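Local coordinates for protein HMG-CoA Lyase (Bacillus subtilis subsp. subtilis, PDB 1YDO) that adopts a TIM-barrel fold and belongs to the HMGL-like family, its precise function in the cell being left open, at residues R161-L166 and E193-R198; N129-Q132 and T137-A140; V7-V12 and T266-E271; A79-Q84 and E88-G93; I45-F50 and I69-G74. One frame throughout, in Å; residues are numbered along the deposited sequence.

Contact 1: R161-L166 and E193-R198; sequences RLSEAL and EALLAR
S163 and E164 on helix 156-169 face L195, in the last turn of helix 185-196, and R198 just after it. The buried part of the contact is small: one methyl of L195, CD2, comes to 3.9 Å from S163 OG. L195 turns CG to the side of its backbone N, anti to the carbonyl carbon (chi1 -78°), and this carries its branch across to S163 although its CB does not point straight at the other segment. The hydroxyl itself is engaged within its own helix, hydrogen-bonded to the carbonyl O of V159, one turn earlier, so it offers L195 a polar atom that is already satisfied.

The charged part lies further out, where both residues are exposed. E164 OE1 comes to 3.0 Å from R198 CD and 3.5 Å from R198 CG, so the carboxylate oxygen meets the aliphatic stem of the arginine. It sits at the guanidinium edge, near its plane, yet is 4.4 Å from R198 NE, too far for a salt bridge; opposite charges probably still attract weakly. The two side chains cross at about a right angle, with the carboxylate and guanidinium planes 84° apart, and this pairing lacks the coplanar, two-pronged form.

Beneath the pair, S163 also rests on L174 and L195 on L176, both of strand 174-177, while F199 packs against S163 and E164. Two neighbouring outer helices meeting above the strand that connects them is the arrangement expected of successive beta-alpha units in the wall of a TIM barrel.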
# COMPACT_ATOMS: atom_id res chain seq x y z
N ARG A 161 -0.14 21.31 -21.13
CA ARG A 161 0.65 21.91 -22.20
C ARG A 161 1.50 20.84 -22.87
O ARG A 161 1.29 20.50 -24.04
CB ARG A 161 1.55 23.01 -21.62
CG ARG A 161 2.21 23.91 -22.66
CD ARG A 161 2.94 25.09 -22.01
NE ARG A 161 4.22 24.73 -21.39
CZ ARG A 161 5.33 24.43 -22.07
NH1 ARG A 161 6.45 24.11 -21.42
NH2 ARG A 161 5.34 24.45 -23.40
N LEU A 162 2.45 20.29 -22.12
CA LEU A 162 3.36 19.26 -22.62
C LEU A 162 2.59 18.08 -23.20
O LEU A 162 2.84 17.65 -24.32
CB LEU A 162 4.27 18.77 -21.50
CG LEU A 162 5.24 19.81 -20.90
CD1 LEU A 162 6.01 19.16 -19.75
CD2 LEU A 162 6.19 20.32 -21.99
N SER A 163 1.64 17.57 -22.43
CA SER A 163 0.83 16.45 -22.88
C SER A 163 0.23 16.71 -24.26
O SER A 163 0.20 15.82 -25.10
CB SER A 163 -0.27 16.18 -21.86
OG SER A 163 0.29 15.93 -20.58
N GLU A 164 -0.24 17.93 -24.51
CA GLU A 164 -0.81 18.25 -25.81
C GLU A 164 0.26 18.14 -26.88
O GLU A 164 0.04 17.58 -27.96
CB GLU A 164 -1.44 19.66 -25.83
CG GLU A 164 -2.84 19.72 -25.16
CD GLU A 164 -3.86 20.62 -25.90
OE1 GLU A 164 -5.06 20.60 -25.50
OE2 GLU A 164 -3.48 21.32 -26.86
N ALA A 165 1.44 18.68 -26.59
CA ALA A 165 2.53 18.59 -27.54
C ALA A 165 2.84 17.12 -27.78
O ALA A 165 2.82 16.65 -28.91
CB ALA A 165 3.76 19.31 -27.00
N LEU A 166 3.12 16.38 -26.71
CA LEU A 166 3.45 14.98 -26.86
C LEU A 166 2.47 14.26 -27.76
O LEU A 166 2.87 13.55 -28.69
CB LEU A 166 3.52 14.28 -25.50
CG LEU A 166 4.85 14.34 -24.76
CD1 LEU A 166 5.99 14.11 -25.75
CD2 LEU A 166 5.02 15.67 -24.08
N GLU A 193 -8.74 14.39 -13.71
CA GLU A 193 -9.98 15.06 -14.06
C GLU A 193 -9.69 16.08 -15.15
O GLU A 193 -10.43 16.18 -16.12
CB GLU A 193 -10.55 15.77 -12.85
CG GLU A 193 -11.98 16.25 -12.99
CD GLU A 193 -13.00 15.13 -12.75
OE1 GLU A 193 -13.31 14.39 -13.72
OE2 GLU A 193 -13.47 14.98 -11.59
N ALA A 194 -8.62 16.85 -14.97
CA ALA A 194 -8.23 17.89 -15.91
C ALA A 194 -7.63 17.31 -17.18
O ALA A 194 -7.81 17.87 -18.27
CB ALA A 194 -7.23 18.84 -15.25
N LEU A 195 -6.93 16.19 -17.04
CA LEU A 195 -6.32 15.55 -18.20
C LEU A 195 -7.35 14.77 -19.02
O LEU A 195 -7.53 15.02 -20.21
CB LEU A 195 -5.18 14.61 -17.77
CG LEU A 195 -3.84 15.26 -17.41
CD1 LEU A 195 -2.97 14.25 -16.71
CD2 LEU A 195 -3.14 15.79 -18.66
N LEU A 196 -8.05 13.84 -18.37
CA LEU A 196 -9.04 13.03 -19.07
C LEU A 196 -10.06 13.85 -19.84
O LEU A 196 -10.73 13.34 -20.74
CB LEU A 196 -9.77 12.10 -18.10
CG LEU A 196 -8.93 10.93 -17.59
CD1 LEU A 196 -9.74 10.13 -16.58
CD2 LEU A 196 -8.50 10.06 -18.76
N ALA A 197 -10.16 15.13 -19.50
CA ALA A 197 -11.09 16.00 -20.17
C ALA A 197 -10.47 16.63 -21.42
O ALA A 197 -10.93 17.68 -21.88
CB ALA A 197 -11.57 17.08 -19.21
N ARG A 198 -9.45 16.00 -21.97
CA ARG A 198 -8.80 16.56 -23.16
C ARG A 198 -8.13 15.50 -24.01
O ARG A 198 -7.97 15.67 -25.22
CB ARG A 198 -7.75 17.60 -22.74
CG ARG A 198 -7.49 18.67 -23.79
CD ARG A 198 -6.87 19.90 -23.15
NE ARG A 198 -7.43 20.14 -21.82
CZ ARG A 198 -7.23 21.25 -21.11
NH1 ARG A 198 -6.46 22.22 -21.61
NH2 ARG A 198 -7.76 21.37 -19.91

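Contact 2: N129-Q132 and T137-A140; sequences NDAQ and TTRA
T138, near the start of strand 137-143, packs against A131 and Q132 in the last turns of helix 117-133, at one of the tight helix-to-strand connections of the TIM barrel. Four residues separate the two segments, so the chain leaves the outer helix and enters the parallel sheet almost at once.

T137 opens the strand with its side chain turned from the helix, its hydroxyl hydrogen-bonded to E97, while its backbone joins A98 of the adjoining strand. T138 points back at the helix and carries the contact with both of its branches. Its CG2 lies beside the backbone N, anti to the carbonyl carbon, and reaches A131 CB at 3.6 Å. Its OG1 takes the other place, between the backbone N and the carbonyl carbon (chi1 64°), and is hydrogen-bonded to N128 OD1, a residue just before the segment on the same helix; OG1 and Q132 NE2 are 3.4 Å apart. Helix and strand are thus joined by a methyl and a hydroxyl of one buried threonine. R139, next along, heads to the opposite side of the strand, where it forms a salt bridge with D231 of strand 229-232, and A140 then packs on I171 and V100.

On the helix side, Q132 runs extended beyond CG and crosses T138 at about a right angle. Its amide nitrogen is hydrogen-bonded to the carbonyl O of G170, holding the far end of the side chain at the turn just after helix 156-169, and its stem lies against the threonine methyl, with Q132 CG 3.7 Å from T138 CG2.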
# COMPACT_ATOMS: atom_id res chain seq x y z
N ASN A 129 9.31 10.76 -34.54
CA ASN A 129 9.10 10.74 -35.98
C ASN A 129 9.92 9.62 -36.65
O ASN A 129 9.39 8.85 -37.46
CB ASN A 129 9.48 12.12 -36.56
CG ASN A 129 9.08 12.28 -38.03
OD1 ASN A 129 9.79 11.82 -38.93
ND2 ASN A 129 7.93 12.93 -38.27
N ASP A 130 11.20 9.54 -36.31
CA ASP A 130 12.07 8.51 -36.88
C ASP A 130 11.69 7.11 -36.39
O ASP A 130 11.80 6.12 -37.12
CB ASP A 130 13.54 8.79 -36.54
CG ASP A 130 14.03 10.14 -37.06
OD1 ASP A 130 13.43 10.67 -38.04
OD2 ASP A 130 15.03 10.65 -36.51
N ALA A 131 11.25 7.03 -35.15
CA ALA A 131 10.86 5.75 -34.59
C ALA A 131 9.70 5.16 -35.37
O ALA A 131 9.79 4.05 -35.87
CB ALA A 131 10.48 5.92 -33.14
N GLN A 132 8.62 5.92 -35.48
CA GLN A 132 7.43 5.45 -36.18
C GLN A 132 7.76 5.14 -37.64
O GLN A 132 7.31 4.14 -38.19
CB GLN A 132 6.32 6.50 -36.10
CG GLN A 132 6.00 6.91 -34.66
CD GLN A 132 4.70 7.69 -34.51
OE1 GLN A 132 4.45 8.67 -35.21
NE2 GLN A 132 3.87 7.26 -33.56
N THR A 137 6.28 1.30 -32.58
CA THR A 137 5.29 2.01 -31.77
C THR A 137 6.00 2.85 -30.73
O THR A 137 6.98 2.41 -30.14
CB THR A 137 4.37 1.03 -31.09
OG1 THR A 137 5.15 0.07 -30.38
CG2 THR A 137 3.53 0.31 -32.14
N THR A 138 5.51 4.06 -30.49
CA THR A 138 6.15 4.92 -29.52
C THR A 138 5.30 5.17 -28.29
O THR A 138 4.07 5.12 -28.35
CB THR A 138 6.49 6.29 -30.12
OG1 THR A 138 5.27 6.96 -30.49
CG2 THR A 138 7.40 6.12 -31.33
N ARG A 139 5.98 5.48 -27.20
CA ARG A 139 5.34 5.76 -25.92
C ARG A 139 6.15 6.83 -25.22
O ARG A 139 7.38 6.78 -25.25
CB ARG A 139 5.31 4.50 -25.08
CG ARG A 139 4.58 4.64 -23.79
CD ARG A 139 5.02 3.56 -22.85
NE ARG A 139 4.10 3.42 -21.73
CZ ARG A 139 4.38 2.75 -20.62
NH1 ARG A 139 5.56 2.18 -20.48
NH2 ARG A 139 3.45 2.66 -19.68
N ALA A 140 5.48 7.78 -24.57
CA ALA A 140 6.15 8.86 -23.86
C ALA A 140 6.05 8.69 -22.35
O ALA A 140 5.02 8.26 -21.82
CB ALA A 140 5.57 10.21 -24.29

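Contact 3: V7-V12 and T266-E271; sequences VTIKEV and TNVKLE
An ST turn at T266, formed on the approach to helix 270-284, lies against V7, just before the first barrel strand, and I9 within it. In the turn, T266 OG1 accepts from the backbone N of V268 at 3.2 Å, although the placing of that nitrogen is somewhat uncertain. The hydroxyl occupies the position between the backbone N and the carbonyl carbon (chi1 72°), which places it within reach of the amide two residues on, and OG1 also makes a weak hydrogen bond with the carboxylate of E260.

Across the contact the backbone of V7 meets T266: V7 O is 3.8 Å from T266 CA, and T266 CG2 lies 4.1 Å from the same oxygen. Two residues on, I9 points toward the turn, and its terminal CD1 meets V268 CG2 at 4.1 Å, methyl to methyl, with the two side chains crossing obliquely. CG1 of V268 is anti to the backbone N (chi1 -179°), which leaves CG2 as the branch that turns to I9.

Strand 8-11 is the first strand of the TIM barrel, paired with strand 229-232, while the backbone of E11 bonds to Y44 of strand 44-49, closing the barrel. The segment 266-271 comes after the last barrel helix, 252-261, whose V256 touches both I9 and T266 and so fills in between them; L42 also packs on I9.

A water adds a polar link between the two segments. It accepts from I9 N at 2.7 Å and donates weakly to T266 O at 3.4 Å.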
# COMPACT_ATOMS: atom_id res chain seq x y z
N VAL A 7 -7.63 -4.60 -17.45
CA VAL A 7 -6.63 -3.56 -17.31
C VAL A 7 -5.26 -4.07 -17.66
O VAL A 7 -4.80 -5.04 -17.08
CB VAL A 7 -6.60 -3.02 -15.90
CG1 VAL A 7 -5.32 -2.25 -15.67
CG2 VAL A 7 -7.79 -2.10 -15.69
N THR A 8 -4.61 -3.40 -18.60
CA THR A 8 -3.27 -3.79 -19.03
C THR A 8 -2.17 -3.18 -18.17
O THR A 8 -2.07 -1.96 -18.06
CB THR A 8 -3.04 -3.41 -20.49
OG1 THR A 8 -3.90 -2.32 -20.84
CG2 THR A 8 -3.35 -4.60 -21.40
N ILE A 9 -1.35 -4.04 -17.58
CA ILE A 9 -0.24 -3.61 -16.75
C ILE A 9 1.08 -3.83 -17.48
O ILE A 9 1.31 -4.89 -18.06
CB ILE A 9 -0.16 -4.39 -15.43
CG1 ILE A 9 0.28 -5.80 -15.70
CG2 ILE A 9 -1.50 -4.41 -14.71
CD1 ILE A 9 0.92 -6.42 -14.52
N LYS A 10 1.96 -2.83 -17.42
CA LYS A 10 3.26 -2.91 -18.09
C LYS A 10 4.43 -3.08 -17.12
O LYS A 10 4.59 -2.31 -16.18
CB LYS A 10 3.44 -1.66 -18.95
CG LYS A 10 2.29 -1.47 -19.93
CD LYS A 10 2.62 -0.49 -21.03
CE LYS A 10 1.53 -0.48 -22.09
NZ LYS A 10 1.87 0.47 -23.18
N GLU A 11 5.24 -4.10 -17.35
CA GLU A 11 6.40 -4.38 -16.52
C GLU A 11 7.59 -3.50 -16.92
O GLU A 11 7.93 -3.43 -18.10
CB GLU A 11 6.81 -5.84 -16.66
CG GLU A 11 8.06 -6.20 -15.89
CD GLU A 11 7.89 -6.03 -14.38
OE1 GLU A 11 8.88 -5.66 -13.72
OE2 GLU A 11 6.78 -6.29 -13.87
N VAL A 12 8.21 -2.82 -15.95
CA VAL A 12 9.38 -1.98 -16.24
C VAL A 12 10.52 -2.31 -15.29
O VAL A 12 11.46 -1.52 -15.14
CB VAL A 12 9.07 -0.46 -16.12
CG1 VAL A 12 8.07 -0.06 -17.17
CG2 VAL A 12 8.57 -0.12 -14.73
N THR A 266 -6.15 -9.24 -15.89
CA THR A 266 -4.83 -8.71 -16.22
C THR A 266 -4.11 -9.74 -17.09
O THR A 266 -3.02 -9.49 -17.60
CB THR A 266 -3.98 -8.45 -14.96
OG1 THR A 266 -3.55 -9.70 -14.41
CG2 THR A 266 -4.78 -7.69 -13.92
N ASN A 267 -4.73 -10.90 -17.24
CA ASN A 267 -4.13 -11.96 -18.03
C ASN A 267 -2.74 -12.32 -17.56
O ASN A 267 -1.96 -12.92 -18.31
CB ASN A 267 -4.07 -11.57 -19.51
CG ASN A 267 -5.45 -11.48 -20.15
OD1 ASN A 267 -6.31 -12.34 -19.95
ND2 ASN A 267 -5.65 -10.43 -20.94
N VAL A 268 -2.43 -11.96 -16.32
CA VAL A 268 -1.13 -12.29 -15.76
C VAL A 268 -1.26 -13.42 -14.75
O VAL A 268 -2.04 -13.32 -13.81
CB VAL A 268 -0.50 -11.08 -15.08
CG1 VAL A 268 0.86 -11.44 -14.53
CG2 VAL A 268 -0.38 -9.96 -16.08
N LYS A 269 -0.51 -14.49 -14.95
CA LYS A 269 -0.56 -15.60 -14.02
C LYS A 269 0.33 -15.28 -12.81
O LYS A 269 1.52 -15.60 -12.79
CB LYS A 269 -0.08 -16.86 -14.72
CG LYS A 269 -0.87 -17.15 -15.99
CD LYS A 269 -0.02 -17.82 -17.06
CE LYS A 269 -0.74 -17.85 -18.41
NZ LYS A 269 0.13 -18.30 -19.54
N LEU A 270 -0.29 -14.63 -11.83
CA LEU A 270 0.39 -14.19 -10.61
C LEU A 270 1.40 -15.20 -10.06
O LEU A 270 2.54 -14.85 -9.76
CB LEU A 270 -0.66 -13.88 -9.53
CG LEU A 270 -0.16 -13.20 -8.26
CD1 LEU A 270 0.63 -11.95 -8.61
CD2 LEU A 270 -1.35 -12.86 -7.38
N GLU A 271 0.97 -16.45 -9.94
CA GLU A 271 1.84 -17.51 -9.45
C GLU A 271 3.21 -17.41 -10.12
O GLU A 271 4.25 -17.31 -9.45
CB GLU A 271 1.19 -18.87 -9.74
CG GLU A 271 1.89 -20.07 -9.11
CD GLU A 271 2.89 -20.75 -10.05
OE1 GLU A 271 3.62 -21.67 -9.60
OE2 GLU A 271 2.93 -20.36 -11.24
O HOH W 1 -1.95 -6.48 -18.61

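Contact 4: A79-Q84 and E88-G93; sequences ALVPNQ and ENALEG
V81 holds CG1 anti to its backbone N (chi1 179°), and this leaves CG2 on the side of A90. This setting serves a beta-alpha-beta unit of the TIM barrel, made of strand 76-80, helix 84-93 and strand 97-103, at the point where the first strand gives way to the helix.

The apolar half joins the two methyls, V81 CG2 and A90 CB, at 4.0 Å. Both residues are buried and turn their side chains to one another, so the valine just beyond the strand seats the inner face of the helix. A98 of strand 97-103 packs on V81 too, and F50, just after strand 44-49, touches A90 and A79, adding A98 and F50 to the apolar layer between helix and sheet.

The polar half is backbone. Helix 84-93 begins right after N83, which sits at its N-cap position, and Q84 O takes the amide N of E88, four residues on, at 2.9 Å. This is the first turn of the helix. Q84 sends its amide nitrogen elsewhere, to D130 of helix 117-133, and E92 at the far end forms a salt bridge with K67 of helix 62-68, so the helix is tied to a neighbour at each end. Alongside the backbone bond, E88 CB lies 3.7 Å from Q84 O.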
# COMPACT_ATOMS: atom_id res chain seq x y z
N ALA A 79 12.00 -0.47 -24.97
CA ALA A 79 13.24 -0.00 -24.37
C ALA A 79 13.21 1.52 -24.30
O ALA A 79 12.54 2.18 -25.09
CB ALA A 79 14.40 -0.45 -25.18
N LEU A 80 13.93 2.06 -23.34
CA LEU A 80 13.96 3.49 -23.22
C LEU A 80 14.89 4.03 -24.30
O LEU A 80 15.98 3.52 -24.49
CB LEU A 80 14.51 3.87 -21.85
CG LEU A 80 14.07 5.26 -21.39
CD1 LEU A 80 12.58 5.25 -21.11
CD2 LEU A 80 14.84 5.64 -20.16
N VAL A 81 14.45 5.06 -25.02
CA VAL A 81 15.29 5.65 -26.06
C VAL A 81 15.49 7.13 -25.82
O VAL A 81 14.56 7.91 -25.92
CB VAL A 81 14.68 5.44 -27.45
CG1 VAL A 81 15.57 6.09 -28.54
CG2 VAL A 81 14.53 3.96 -27.73
N PRO A 82 16.73 7.53 -25.51
CA PRO A 82 17.07 8.92 -25.23
C PRO A 82 17.08 9.86 -26.42
O PRO A 82 16.73 11.03 -26.29
CB PRO A 82 18.45 8.80 -24.60
CG PRO A 82 19.06 7.70 -25.43
CD PRO A 82 17.94 6.68 -25.52
N ASN A 83 17.48 9.34 -27.58
CA ASN A 83 17.54 10.15 -28.81
C ASN A 83 17.83 9.30 -30.05
O ASN A 83 17.99 8.09 -29.96
CB ASN A 83 18.60 11.24 -28.63
CG ASN A 83 19.87 10.71 -27.97
OD1 ASN A 83 20.43 11.35 -27.07
ND2 ASN A 83 20.34 9.55 -28.43
N GLN A 84 17.90 9.95 -31.21
CA GLN A 84 18.15 9.26 -32.47
C GLN A 84 19.26 8.22 -32.42
O GLN A 84 19.08 7.09 -32.87
CB GLN A 84 18.42 10.29 -33.59
CG GLN A 84 17.15 11.00 -34.07
CD GLN A 84 17.35 12.51 -34.27
OE1 GLN A 84 17.88 13.19 -33.38
NE2 GLN A 84 16.91 13.03 -35.41
N GLU A 88 18.78 4.23 -32.88
CA GLU A 88 19.54 3.43 -33.82
C GLU A 88 19.86 2.09 -33.17
O GLU A 88 19.54 1.03 -33.71
CB GLU A 88 20.85 4.14 -34.18
CG GLU A 88 21.49 3.62 -35.46
CD GLU A 88 20.67 3.99 -36.68
OE1 GLU A 88 20.62 5.19 -37.03
OE2 GLU A 88 20.06 3.08 -37.29
N ASN A 89 20.49 2.13 -32.01
CA ASN A 89 20.86 0.91 -31.31
C ASN A 89 19.63 0.07 -30.98
O ASN A 89 19.66 -1.16 -31.11
CB ASN A 89 21.61 1.27 -30.02
CG ASN A 89 22.91 2.00 -30.30
OD1 ASN A 89 23.55 2.51 -29.38
ND2 ASN A 89 23.30 2.06 -31.57
N ALA A 90 18.56 0.72 -30.55
CA ALA A 90 17.33 0.03 -30.20
C ALA A 90 16.82 -0.73 -31.40
O ALA A 90 16.31 -1.85 -31.28
CB ALA A 90 16.29 1.02 -29.74
N LEU A 91 16.96 -0.12 -32.58
CA LEU A 91 16.52 -0.74 -33.83
C LEU A 91 17.27 -2.03 -34.09
O LEU A 91 16.71 -3.01 -34.57
CB LEU A 91 16.72 0.23 -35.00
CG LEU A 91 15.51 1.06 -35.42
CD1 LEU A 91 14.80 1.66 -34.21
CD2 LEU A 91 15.97 2.15 -36.35
N GLU A 92 18.56 -2.02 -33.78
CA GLU A 92 19.37 -3.20 -33.97
C GLU A 92 19.02 -4.25 -32.93
O GLU A 92 19.15 -5.44 -33.18
CB GLU A 92 20.84 -2.85 -33.88
CG GLU A 92 21.74 -4.05 -33.79
CD GLU A 92 23.20 -3.69 -33.93
OE1 GLU A 92 24.07 -4.55 -33.62
OE2 GLU A 92 23.49 -2.55 -34.36
N GLY A 93 18.60 -3.79 -31.76
CA GLY A 93 18.24 -4.72 -30.69
C GLY A 93 16.94 -5.46 -30.97
O GLY A 93 16.69 -6.53 -30.41

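Contact 5: I45-F50 and I69-G74; sequences IEITSF and IDREKG
The guanidinium of R71 meets I47 obliquely, its NH1 4.0 Å from I47 CD1, while I69 CG1 from its own segment lies at the edge, in the guanidinium plane. R71 bends at chi2 and chi3 to bring the group up to I47, its NH2 making a weak hydrogen bond to the carbonyl O of G94.

I47 on strand 44-49 answers with two branches. CD1 goes to R71, and CG2 meets I69 CD1 at 4.1 Å, the two isoleucines crossing at about a right angle. CG1 of I47 stands between the backbone N and the carbonyl carbon (chi1 60°), so CG2 falls beside the N and the two ends part toward different partners. Y77 of strand 76-80 touches both I47 and I69, A66 backs I47 from helix 62-68, and I34 covers I69 from helix 27-38.

D70 and E72 form salt bridges with R39, away from the isoleucine pair. The chemistry implies a buried, mainly hydrocarbon seam between strand and loop, with one arginine laid against it at its margin.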
# COMPACT_ATOMS: atom_id res chain seq x y z
N ILE A 45 7.01 -5.46 -21.78
CA ILE A 45 8.17 -5.47 -20.91
C ILE A 45 9.30 -4.57 -21.40
O ILE A 45 9.82 -4.80 -22.48
CB ILE A 45 8.77 -6.87 -20.83
CG1 ILE A 45 7.71 -7.89 -20.43
CG2 ILE A 45 9.92 -6.87 -19.87
CD1 ILE A 45 8.28 -9.28 -20.30
N GLU A 46 9.68 -3.56 -20.62
CA GLU A 46 10.80 -2.74 -21.04
C GLU A 46 12.07 -3.50 -20.71
O GLU A 46 12.58 -3.39 -19.60
CB GLU A 46 10.83 -1.42 -20.30
CG GLU A 46 9.73 -0.50 -20.68
CD GLU A 46 10.02 0.93 -20.25
OE1 GLU A 46 9.12 1.79 -20.38
OE2 GLU A 46 11.16 1.20 -19.79
N ILE A 47 12.59 -4.27 -21.66
CA ILE A 47 13.78 -5.07 -21.41
C ILE A 47 15.00 -4.28 -20.97
O ILE A 47 15.80 -4.78 -20.18
CB ILE A 47 14.16 -5.87 -22.64
CG1 ILE A 47 14.42 -4.92 -23.81
CG2 ILE A 47 13.04 -6.84 -23.00
CD1 ILE A 47 14.95 -5.61 -25.05
N THR A 48 15.16 -3.05 -21.45
CA THR A 48 16.33 -2.26 -21.08
C THR A 48 16.25 -0.81 -21.55
O THR A 48 15.24 -0.39 -22.13
CB THR A 48 17.60 -2.83 -21.69
OG1 THR A 48 18.73 -2.04 -21.31
CG2 THR A 48 17.48 -2.83 -23.21
N SER A 49 17.32 -0.07 -21.29
CA SER A 49 17.42 1.34 -21.68
C SER A 49 18.64 1.56 -22.56
O SER A 49 19.71 1.03 -22.29
CB SER A 49 17.53 2.24 -20.44
OG SER A 49 18.01 3.53 -20.79
N PHE A 50 18.47 2.35 -23.61
CA PHE A 50 19.57 2.64 -24.52
C PHE A 50 20.19 3.99 -24.27
O PHE A 50 20.65 4.66 -25.20
CB PHE A 50 19.13 2.51 -25.97
CG PHE A 50 18.94 1.10 -26.41
CD1 PHE A 50 17.69 0.50 -26.34
CD2 PHE A 50 20.02 0.35 -26.83
CE1 PHE A 50 17.53 -0.84 -26.69
CE2 PHE A 50 19.86 -0.99 -27.17
CZ PHE A 50 18.63 -1.59 -27.10
N ILE A 69 17.21 -12.17 -24.95
CA ILE A 69 15.89 -12.61 -24.50
C ILE A 69 15.23 -13.59 -25.46
O ILE A 69 15.56 -13.65 -26.64
CB ILE A 69 14.93 -11.42 -24.33
CG1 ILE A 69 14.64 -10.78 -25.69
CG2 ILE A 69 15.53 -10.39 -23.38
CD1 ILE A 69 13.44 -9.85 -25.69
N ASP A 70 14.28 -14.36 -24.94
CA ASP A 70 13.56 -15.34 -25.74
C ASP A 70 12.61 -14.67 -26.72
O ASP A 70 12.44 -15.13 -27.84
CB ASP A 70 12.78 -16.30 -24.85
CG ASP A 70 13.65 -17.36 -24.26
OD1 ASP A 70 13.22 -17.98 -23.26
OD2 ASP A 70 14.77 -17.58 -24.80
N ARG A 71 11.96 -13.60 -26.28
CA ARG A 71 11.03 -12.88 -27.14
C ARG A 71 9.83 -13.76 -27.52
O ARG A 71 9.85 -14.47 -28.52
CB ARG A 71 11.77 -12.39 -28.39
CG ARG A 71 11.04 -11.29 -29.10
CD ARG A 71 11.99 -10.32 -29.78
NE ARG A 71 12.92 -9.68 -28.86
CZ ARG A 71 13.50 -8.50 -29.10
NH1 ARG A 71 14.34 -7.96 -28.24
NH2 ARG A 71 13.20 -7.84 -30.21
N GLU A 72 8.79 -13.69 -26.70
CA GLU A 72 7.57 -14.47 -26.90
C GLU A 72 6.57 -13.70 -27.73
O GLU A 72 6.64 -12.47 -27.84
CB GLU A 72 6.94 -14.79 -25.55
CG GLU A 72 7.90 -15.45 -24.56
CD GLU A 72 7.99 -16.95 -24.74
OE1 GLU A 72 9.04 -17.54 -24.35
OE2 GLU A 72 7.01 -17.54 -25.26
N LYS A 73 5.61 -14.44 -28.30
CA LYS A 73 4.57 -13.84 -29.13
C LYS A 73 3.48 -13.19 -28.29
O LYS A 73 3.11 -13.68 -27.22
CB LYS A 73 3.98 -14.91 -30.06
CG LYS A 73 4.19 -16.34 -29.59
CD LYS A 73 3.54 -16.58 -28.23
CE LYS A 73 4.16 -17.78 -27.53
NZ LYS A 73 5.61 -17.54 -27.30
N GLY A 74 2.96 -12.08 -28.79
CA GLY A 74 1.93 -11.36 -28.08
C GLY A 74 2.54 -10.48 -27.02
O GLY A 74 1.83 -9.80 -26.28

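Contact 3 opens at 7-12 and closes only at 266-271, so the other four nest inside the long loop it makes; among themselves they lie in series and none cross. Contact 5 closes first, fastening strand 44-49 to the loop after helix 62-68. Contact 4 follows on strand 76-80, the sheet neighbour of strand 44-49, and joins contact 5 by backbone hydrogen bonds between L80 and both T48 and F50. Contact 2 ties helix 117-133 to the strand that follows it, 137-143, and R139 packs on K10 of contact 3. Contact 1 closes last of the four, on helices 156-169 and 185-196, its centre about 29 Å from that of contact 5, on the other side of the chain's centre.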